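Long-range contacts in alpha-L-rhamnosidase (Klebsiella oxytoca, PDB 4XHC), which probably hydrolyses terminal alpha-L-rhamnose residues from glycosides as a family GH78 enzyme, and binds alpha-L-rhamnopyranose in its pocket: residues L110-G115 and R188-Q193; E449-L454 and C479-E484. One frame throughout, in Å; residues are numbered along the deposited sequence.

Contact 1: L110-G115 and R188-Q193; sequences LCQSAG and RLQFTQ
Cys-111 and Phe-191 face each other as a non-hydrogen-bonded pair of antiparallel strands, their CA atoms 4.2 Å apart. Cys-111 CB lies over one face of the Phe-191 ring, 3.9 Å from CD2, while Cys-111 SG makes an oblique sulfur-aromatic contact, 5.1 Å from the ring centroid and 31° off the ring normal. With chi1 at 66°, Cys-111 SG sits between the backbone N and the carbonyl carbon, and comes 4.2 Å from Leu-189 CD1, so these three residues form an apolar patch on one face of the sheet. Beyond the strands, Phe-191 also packs on Leu-89.

On the other face the glutamines Gln-112 and Gln-190 run side by side in the same direction, but their amide planes stand 89° apart. Gln-112 NE2 remains 3.7 Å from Gln-190 OE1, a separation that makes no hydrogen bond; Gln-190 NE2 instead reaches Tyr-85 O weakly. Thr-192 crosses the Gln-112 chain at roughly a right angle, Thr-192 CG2 lying 3.5 Å from Gln-112 OE1. Ala-114 O lies over one face of the Arg-188 guanidinium, offset toward its rim; Arg-188 NE is salt-bridged to Glu-88.

Backbone bonds join Ala-114 and Arg-188 in both directions, and Leu-110 N reaches Gln-193 O at 3.0 Å. Leu-110 pairs with Gln-193 but Cys-111 with Phe-191, leaving Thr-192 extra: a beta bulge in the four-stranded antiparallel sheet, where strands 106-115 and 187-200 are neighbours.

Contact 2: E449-L454 and C479-E484; sequences EIMRNL and CGLRDE. With SO4 (sulfate ion), chain D.
Arg-452 reaches from helix 444-456 to Leu-481 and Glu-484, where a Schellman motif with Gly-480 as its C-prime residue ends helix 466-478 and the next helix begins. This helical packing belongs to the six-hairpin glycosidase domain, an (alpha/alpha)6 barrel in family GH78. Arg-452 CB points neither at nor away from the 479-484 segment, and a bend at chi2 (-57°) brings the guanidinium across to it. Arg-452 CG approaches sulfate O2 only loosely, at 4.2 Å. Arg-452 NE donates to sulfate O4 at 3.0 Å and, weakly, to O2. At CZ the group becomes flat, and Leu-481 CD2 lies over one face, offset toward the rim, 3.6 Å from Arg-452 NH2. NH2 also donates to sulfate O4, so two N-H groups hold the same oxygen at the guanidinium edge; Arg-448 binds this ion too, which probably came from the crystallisation liquor. Arg-452 NH1 turns to Glu-484 OE2 at 3.2 Å in a salt bridge, which NH2 joins weakly; NH1 has a second carboxylate partner in Glu-455.

One residue earlier on the helix, Met-451 CB touches Leu-481 CD1 at 3.7 Å, while Met-451 CG meets Cys-479 SG at 3.8 Å. Leu-481 therefore turns one methyl to the methionine and the other to the guanidinium. The guanidinium and carboxylate planes stand 77° apart, and Arg-452 NH1 meets Glu-484 OE2 from above the carboxylate plane, 49° out of it.

In the fold
The two contacts lie on opposite sides of the chain's centre, with about 46 Å between their nearest atoms, and share no helix or strand. Contact 1 joins two neighbouring strands of the N-terminal domain; contact 2 joins a helix to the turn and helix start that follow helix 466-478, in the six-hairpin glycosidase domain. Both are partly buried. Backbone hydrogen bonding carries contact 1, which buries 632 Å², with mainly apolar groups on one face and mostly polar ones on the other. Contact 2 buries 222 Å², has no backbone bond across it, and rests on side chains: an apolar layer beside a charged pair, Arg-452 with Glu-484, where a sulfate is bound.

Contact 1: L110-G115 and R188-Q193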
ATOM      1  N   LEU A 110       1.707   2.329 -16.881  1.00 55.99           N
ATOM      2  CA  LEU A 110       1.130   1.107 -17.426  1.00 57.34           C
ATOM      3  C   LEU A 110       2.167   0.016 -17.320  1.00 56.79           C
ATOM      4  O   LEU A 110       3.349   0.266 -17.526  1.00 55.26           O
ATOM      5  CB  LEU A 110       0.758   1.266 -18.909  1.00 60.28           C
ATOM      6  CG  LEU A 110      -0.213   2.349 -19.387  1.00 62.58           C
ATOM      7  CD1 LEU A 110      -0.616   2.047 -20.828  1.00 64.99           C
ATOM      8  CD2 LEU A 110      -1.446   2.449 -18.508  1.00 63.03           C
ATOM      9  N   CYS A 111       1.728  -1.202 -17.031  1.00 58.95           N
ATOM     10  CA  CYS A 111       2.625  -2.347 -17.062  1.00 62.11           C
ATOM     11  C   CYS A 111       1.891  -3.630 -17.433  1.00 60.76           C
ATOM     12  O   CYS A 111       0.673  -3.708 -17.317  1.00 58.67           O
ATOM     13  CB  CYS A 111       3.363  -2.500 -15.721  1.00 64.87           C
ATOM     14  SG  CYS A 111       2.328  -2.903 -14.297  1.00 67.28           S
ATOM     15  N   GLN A 112       2.661  -4.627 -17.866  1.00 60.43           N
ATOM     16  CA  GLN A 112       2.118  -5.855 -18.437  1.00 61.16           C
ATOM     17  C   GLN A 112       3.028  -7.060 -18.231  1.00 59.21           C
ATOM     18  O   GLN A 112       4.203  -6.928 -17.908  1.00 57.79           O
ATOM     19  CB  GLN A 112       1.889  -5.662 -19.937  1.00 64.02           C
ATOM     20  CG  GLN A 112       3.148  -5.310 -20.705  1.00 65.20           C
ATOM     21  CD  GLN A 112       2.873  -4.994 -22.154  1.00 67.81           C
ATOM     22  OE1 GLN A 112       1.977  -4.224 -22.472  1.00 69.51           O
ATOM     23  NE2 GLN A 112       3.653  -5.587 -23.045  1.00 70.09           N
ATOM     24  N   SER A 113       2.462  -8.237 -18.454  1.00 59.81           N
ATOM     25  CA  SER A 113       3.156  -9.508 -18.235  1.00 59.96           C
ATOM     26  C   SER A 113       4.069  -9.859 -19.405  1.00 59.79           C
ATOM     27  O   SER A 113       3.848  -9.406 -20.521  1.00 61.06           O
ATOM     28  CB  SER A 113       2.116 -10.620 -18.000  1.00 60.82           C
ATOM     29  OG  SER A 113       2.558 -11.885 -18.459  1.00 65.21           O
ATOM     30  N   ALA A 114       5.104 -10.652 -19.129  1.00 60.80           N
ATOM     31  CA  ALA A 114       5.900 -11.342 -20.170  1.00 61.64           C
ATOM     32  C   ALA A 114       6.229 -12.777 -19.717  1.00 61.37           C
ATOM     33  O   ALA A 114       6.459 -13.021 -18.527  1.00 59.79           O
ATOM     34  CB  ALA A 114       7.181 -10.571 -20.472  1.00 60.89           C
ATOM     35  N   GLY A 115       6.256 -13.711 -20.661  1.00 61.22           N
ATOM     36  CA  GLY A 115       6.601 -15.104 -20.370  1.00 62.53           C
ATOM     37  C   GLY A 115       5.363 -15.977 -20.383  1.00 64.55           C
ATOM     38  O   GLY A 115       4.603 -15.951 -21.330  1.00 68.55           O
ATOM     39  N   ARG A 188       7.501 -12.417 -15.930  1.00 61.31           N
ATOM     40  CA  ARG A 188       8.240 -11.190 -15.669  1.00 61.38           C
ATOM     41  C   ARG A 188       7.361  -9.975 -15.920  1.00 60.41           C
ATOM     42  O   ARG A 188       6.378 -10.047 -16.650  1.00 62.07           O
ATOM     43  CB  ARG A 188       9.475 -11.129 -16.560  1.00 62.32           C
ATOM     44  CG  ARG A 188      10.511 -12.186 -16.219  1.00 63.72           C
ATOM     45  CD  ARG A 188      11.534 -12.352 -17.326  1.00 65.11           C
ATOM     46  NE  ARG A 188      10.916 -12.696 -18.610  1.00 67.07           N
ATOM     47  CZ  ARG A 188      10.442 -13.902 -18.945  1.00 68.33           C
ATOM     48  NH1 ARG A 188      10.488 -14.922 -18.094  1.00 69.34           N
ATOM     49  NH2 ARG A 188       9.905 -14.090 -20.143  1.00 67.86           N
ATOM     50  N   LEU A 189       7.738  -8.860 -15.316  1.00 59.59           N
ATOM     51  CA  LEU A 189       6.979  -7.629 -15.403  1.00 59.80           C
ATOM     52  C   LEU A 189       7.678  -6.635 -16.335  1.00 60.11           C
ATOM     53  O   LEU A 189       8.905  -6.572 -16.383  1.00 61.64           O
ATOM     54  CB  LEU A 189       6.823  -7.035 -14.007  1.00 59.54           C
ATOM     55  CG  LEU A 189       5.734  -5.975 -13.890  1.00 60.55           C
ATOM     56  CD1 LEU A 189       4.351  -6.581 -14.078  1.00 61.59           C
ATOM     57  CD2 LEU A 189       5.834  -5.273 -12.554  1.00 60.70           C
ATOM     58  N   GLN A 190       6.888  -5.842 -17.052  1.00 60.33           N
ATOM     59  CA  GLN A 190       7.398  -4.965 -18.103  1.00 60.60           C
ATOM     60  C   GLN A 190       6.599  -3.665 -18.122  1.00 59.46           C
ATOM     61  O   GLN A 190       5.407  -3.687 -18.395  1.00 59.04           O
ATOM     62  CB  GLN A 190       7.272  -5.695 -19.441  1.00 62.51           C
ATOM     63  CG  GLN A 190       7.745  -4.941 -20.668  1.00 64.36           C
ATOM     64  CD  GLN A 190       7.769  -5.825 -21.913  1.00 67.99           C
ATOM     65  OE1 GLN A 190       6.988  -6.782 -22.054  1.00 69.72           O
ATOM     66  NE2 GLN A 190       8.665  -5.504 -22.829  1.00 69.36           N
ATOM     67  N   PHE A 191       7.253  -2.543 -17.828  1.00 58.89           N
ATOM     68  CA  PHE A 191       6.596  -1.235 -17.839  1.00 58.90           C
ATOM     69  C   PHE A 191       6.601  -0.670 -19.248  1.00 61.45           C
ATOM     70  O   PHE A 191       7.595  -0.791 -19.950  1.00 63.37           O
ATOM     71  CB  PHE A 191       7.319  -0.276 -16.910  1.00 58.15           C
ATOM     72  CG  PHE A 191       7.203  -0.649 -15.466  1.00 57.49           C
ATOM     73  CD1 PHE A 191       8.059  -1.571 -14.905  1.00 57.83           C
ATOM     74  CD2 PHE A 191       6.212  -0.097 -14.675  1.00 57.23           C
ATOM     75  CE1 PHE A 191       7.939  -1.927 -13.578  1.00 57.19           C
ATOM     76  CE2 PHE A 191       6.088  -0.441 -13.345  1.00 56.41           C
ATOM     77  CZ  PHE A 191       6.954  -1.359 -12.796  1.00 56.69           C
ATOM     78  N   THR A 192       5.489  -0.080 -19.677  1.00 63.05           N
ATOM     79  CA  THR A 192       5.403   0.490 -21.032  1.00 64.33           C
ATOM     80  C   THR A 192       5.241   2.015 -21.039  1.00 66.23           C
ATOM     81  O   THR A 192       5.427   2.640 -22.080  1.00 69.81           O
ATOM     82  CB  THR A 192       4.268  -0.150 -21.875  1.00 64.71           C
ATOM     83  OG1 THR A 192       2.985   0.270 -21.388  1.00 63.84           O
ATOM     84  CG2 THR A 192       4.352  -1.677 -21.846  1.00 64.66           C
ATOM     85  N   GLN A 193       4.890   2.617 -19.905  1.00 64.55           N
ATOM     86  CA  GLN A 193       4.754   4.064 -19.845  1.00 65.84           C
ATOM     87  C   GLN A 193       4.789   4.529 -18.414  1.00 63.76           C
ATOM     88  O   GLN A 193       4.202   3.893 -17.553  1.00 63.63           O
ATOM     89  CB  GLN A 193       3.446   4.515 -20.486  1.00 68.48           C
ATOM     90  CG  GLN A 193       3.046   5.942 -20.138  1.00 71.38           C
ATOM     91  CD  GLN A 193       1.875   6.445 -20.964  1.00 77.50           C
ATOM     92  OE1 GLN A 193       1.126   5.659 -21.574  1.00 80.28           O
ATOM     93  NE2 GLN A 193       1.700   7.765 -20.983  1.00 78.44           N
TER

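Contact 2: E449-L454 and C479-E484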
ATOM      1  N   GLU A 449      27.020  50.456  11.144  1.00 55.68           N
ATOM      2  CA  GLU A 449      28.132  49.929  11.976  1.00 55.22           C
ATOM      3  C   GLU A 449      27.876  48.509  12.502  1.00 51.29           C
ATOM      4  O   GLU A 449      28.815  47.720  12.608  1.00 51.68           O
ATOM      5  CB  GLU A 449      28.419  50.859  13.197  1.00 57.40           C
ATOM      6  CG  GLU A 449      29.037  52.241  12.895  1.00 62.81           C
ATOM      7  CD  GLU A 449      29.042  53.212  14.094  1.00 64.48           C
ATOM      8  OE1 GLU A 449      29.332  54.420  13.885  1.00 64.89           O
ATOM      9  OE2 GLU A 449      28.746  52.785  15.237  1.00 63.63           O
ATOM     10  N   ILE A 450      26.628  48.180  12.826  1.00 48.29           N
ATOM     11  CA  ILE A 450      26.294  46.813  13.259  1.00 47.27           C
ATOM     12  C   ILE A 450      26.450  45.778  12.126  1.00 46.35           C
ATOM     13  O   ILE A 450      26.952  44.674  12.355  1.00 44.05           O
ATOM     14  CB  ILE A 450      24.868  46.734  13.858  1.00 47.11           C
ATOM     15  CG1 ILE A 450      24.826  47.425  15.218  1.00 47.33           C
ATOM     16  CG2 ILE A 450      24.400  45.285  14.027  1.00 46.89           C
ATOM     17  CD1 ILE A 450      23.426  47.759  15.679  1.00 47.39           C
ATOM     18  N   MET A 451      26.030  46.132  10.912  1.00 47.77           N
ATOM     19  CA  MET A 451      26.119  45.215   9.783  1.00 48.35           C
ATOM     20  C   MET A 451      27.576  44.992   9.381  1.00 49.60           C
ATOM     21  O   MET A 451      27.945  43.886   8.982  1.00 50.21           O
ATOM     22  CB  MET A 451      25.320  45.724   8.584  1.00 50.48           C
ATOM     23  CG  MET A 451      23.842  45.989   8.849  1.00 50.75           C
ATOM     24  SD  MET A 451      22.885  44.645   9.580  1.00 51.33           S
ATOM     25  CE  MET A 451      22.976  43.400   8.294  1.00 52.69           C
ATOM     26  N   ARG A 452      28.400  46.033   9.498  1.00 51.46           N
ATOM     27  CA  ARG A 452      29.857  45.896   9.340  1.00 54.03           C
ATOM     28  C   ARG A 452      30.476  45.031  10.431  1.00 53.45           C
ATOM     29  O   ARG A 452      31.443  44.316  10.186  1.00 54.74           O
ATOM     30  CB  ARG A 452      30.556  47.258   9.377  1.00 55.73           C
ATOM     31  CG  ARG A 452      30.299  48.142   8.182  1.00 57.43           C
ATOM     32  CD  ARG A 452      30.702  47.438   6.904  1.00 58.94           C
ATOM     33  NE  ARG A 452      30.755  48.350   5.771  1.00 61.99           N
ATOM     34  CZ  ARG A 452      30.830  47.963   4.501  1.00 63.28           C
ATOM     35  NH1 ARG A 452      30.865  46.669   4.180  1.00 63.19           N
ATOM     36  NH2 ARG A 452      30.859  48.874   3.540  1.00 65.13           N
ATOM     37  N   ASN A 453      29.915  45.099  11.627  1.00 52.94           N
ATOM     38  CA  ASN A 453      30.406  44.308  12.738  1.00 54.94           C
ATOM     39  C   ASN A 453      30.118  42.802  12.544  1.00 51.99           C
ATOM     40  O   ASN A 453      30.918  41.963  12.947  1.00 52.67           O
ATOM     41  CB  ASN A 453      29.800  44.833  14.047  1.00 57.95           C
ATOM     42  CG  ASN A 453      30.651  44.534  15.255  1.00 64.27           C
ATOM     43  OD1 ASN A 453      31.837  44.255  15.133  1.00 72.68           O
ATOM     44  ND2 ASN A 453      30.050  44.586  16.434  1.00 66.36           N
ATOM     45  N   LEU A 454      28.997  42.459  11.913  1.00 48.78           N
ATOM     46  CA  LEU A 454      28.707  41.059  11.577  1.00 46.29           C
ATOM     47  C   LEU A 454      29.707  40.493  10.580  1.00 47.15           C
ATOM     48  O   LEU A 454      30.096  39.332  10.668  1.00 51.16           O
ATOM     49  CB  LEU A 454      27.329  40.924  10.968  1.00 45.27           C
ATOM     50  CG  LEU A 454      26.129  41.296  11.848  1.00 44.49           C
ATOM     51  CD1 LEU A 454      24.870  41.321  11.003  1.00 45.82           C
ATOM     52  CD2 LEU A 454      25.942  40.332  13.001  1.00 44.40           C
ATOM     53  N   CYS A 479      20.377  49.457   5.104  1.00 52.94           N
ATOM     54  CA  CYS A 479      21.507  50.282   5.503  1.00 54.27           C
ATOM     55  C   CYS A 479      22.342  50.760   4.311  1.00 57.29           C
ATOM     56  O   CYS A 479      23.429  51.318   4.493  1.00 60.47           O
ATOM     57  CB  CYS A 479      22.397  49.516   6.479  1.00 53.49           C
ATOM     58  SG  CYS A 479      21.545  48.920   7.963  1.00 51.43           S
ATOM     59  N   GLY A 480      21.838  50.565   3.093  1.00 58.82           N
ATOM     60  CA  GLY A 480      22.511  51.044   1.887  1.00 59.35           C
ATOM     61  C   GLY A 480      23.730  50.229   1.497  1.00 59.75           C
ATOM     62  O   GLY A 480      24.565  50.711   0.744  1.00 61.75           O
ATOM     63  N   LEU A 481      23.832  48.994   1.994  1.00 58.23           N
ATOM     64  CA  LEU A 481      24.956  48.106   1.674  1.00 57.22           C
ATOM     65  C   LEU A 481      24.564  47.179   0.524  1.00 57.62           C
ATOM     66  O   LEU A 481      24.458  45.959   0.698  1.00 55.33           O
ATOM     67  CB  LEU A 481      25.363  47.299   2.903  1.00 55.13           C
ATOM     68  CG  LEU A 481      25.919  48.132   4.045  1.00 55.85           C
ATOM     69  CD1 LEU A 481      26.018  47.309   5.325  1.00 55.75           C
ATOM     70  CD2 LEU A 481      27.271  48.712   3.663  1.00 57.19           C
ATOM     71  N   ARG A 482      24.380  47.779  -0.654  1.00 59.21           N
ATOM     72  CA  ARG A 482      23.796  47.108  -1.816  1.00 58.64           C
ATOM     73  C   ARG A 482      24.742  46.068  -2.434  1.00 58.98           C
ATOM     74  O   ARG A 482      24.333  44.943  -2.717  1.00 57.68           O
ATOM     75  CB  ARG A 482      23.388  48.161  -2.851  1.00 61.16           C
ATOM     76  CG  ARG A 482      22.578  47.659  -4.045  1.00 62.08           C
ATOM     77  CD  ARG A 482      22.616  48.678  -5.188  1.00 64.38           C
ATOM     78  NE  ARG A 482      22.195  48.099  -6.464  1.00 65.61           N
ATOM     79  CZ  ARG A 482      20.927  47.901  -6.827  1.00 66.05           C
ATOM     80  NH1 ARG A 482      19.918  48.239  -6.020  1.00 66.23           N
ATOM     81  NH2 ARG A 482      20.657  47.352  -8.007  1.00 65.56           N
ATOM     82  N   ASP A 483      26.001  46.436  -2.645  1.00 61.22           N
ATOM     83  CA  ASP A 483      26.991  45.502  -3.189  1.00 62.21           C
ATOM     84  C   ASP A 483      27.184  44.277  -2.282  1.00 60.97           C
ATOM     85  O   ASP A 483      27.346  43.155  -2.771  1.00 60.79           O
ATOM     86  CB  ASP A 483      28.331  46.213  -3.415  1.00 65.01           C
ATOM     87  CG  ASP A 483      28.291  47.191  -4.588  1.00 68.15           C
ATOM     88  OD1 ASP A 483      27.659  46.882  -5.625  1.00 68.22           O
ATOM     89  OD2 ASP A 483      28.911  48.270  -4.481  1.00 71.27           O
ATOM     90  N   GLU A 484      27.150  44.504  -0.970  1.00 59.80           N
ATOM     91  CA  GLU A 484      27.293  43.436   0.023  1.00 58.81           C
ATOM     92  C   GLU A 484      26.091  42.483  -0.010  1.00 57.08           C
ATOM     93  O   GLU A 484      26.241  41.289   0.220  1.00 55.95           O
ATOM     94  CB  GLU A 484      27.462  44.018   1.437  1.00 59.14           C
ATOM     95  CG  GLU A 484      28.786  44.746   1.708  1.00 62.16           C
ATOM     96  CD  GLU A 484      28.933  46.120   1.029  1.00 64.92           C
ATOM     97  OE1 GLU A 484      27.955  46.651   0.434  1.00 64.69           O
ATOM     98  OE2 GLU A 484      30.053  46.678   1.095  1.00 66.14           O
TER
HETATM   99  S   SO4 D 901      31.259  52.112   5.612  1.00 62.24           S
HETATM  100  O1  SO4 D 901      31.961  52.861   4.557  1.00 59.09           O
HETATM  101  O2  SO4 D 901      32.303  51.326   6.319  1.00 59.21           O
HETATM  102  O3  SO4 D 901      30.527  53.083   6.443  1.00 64.91           O
HETATM  103  O4  SO4 D 901      30.171  51.240   5.117  1.00 65.15           O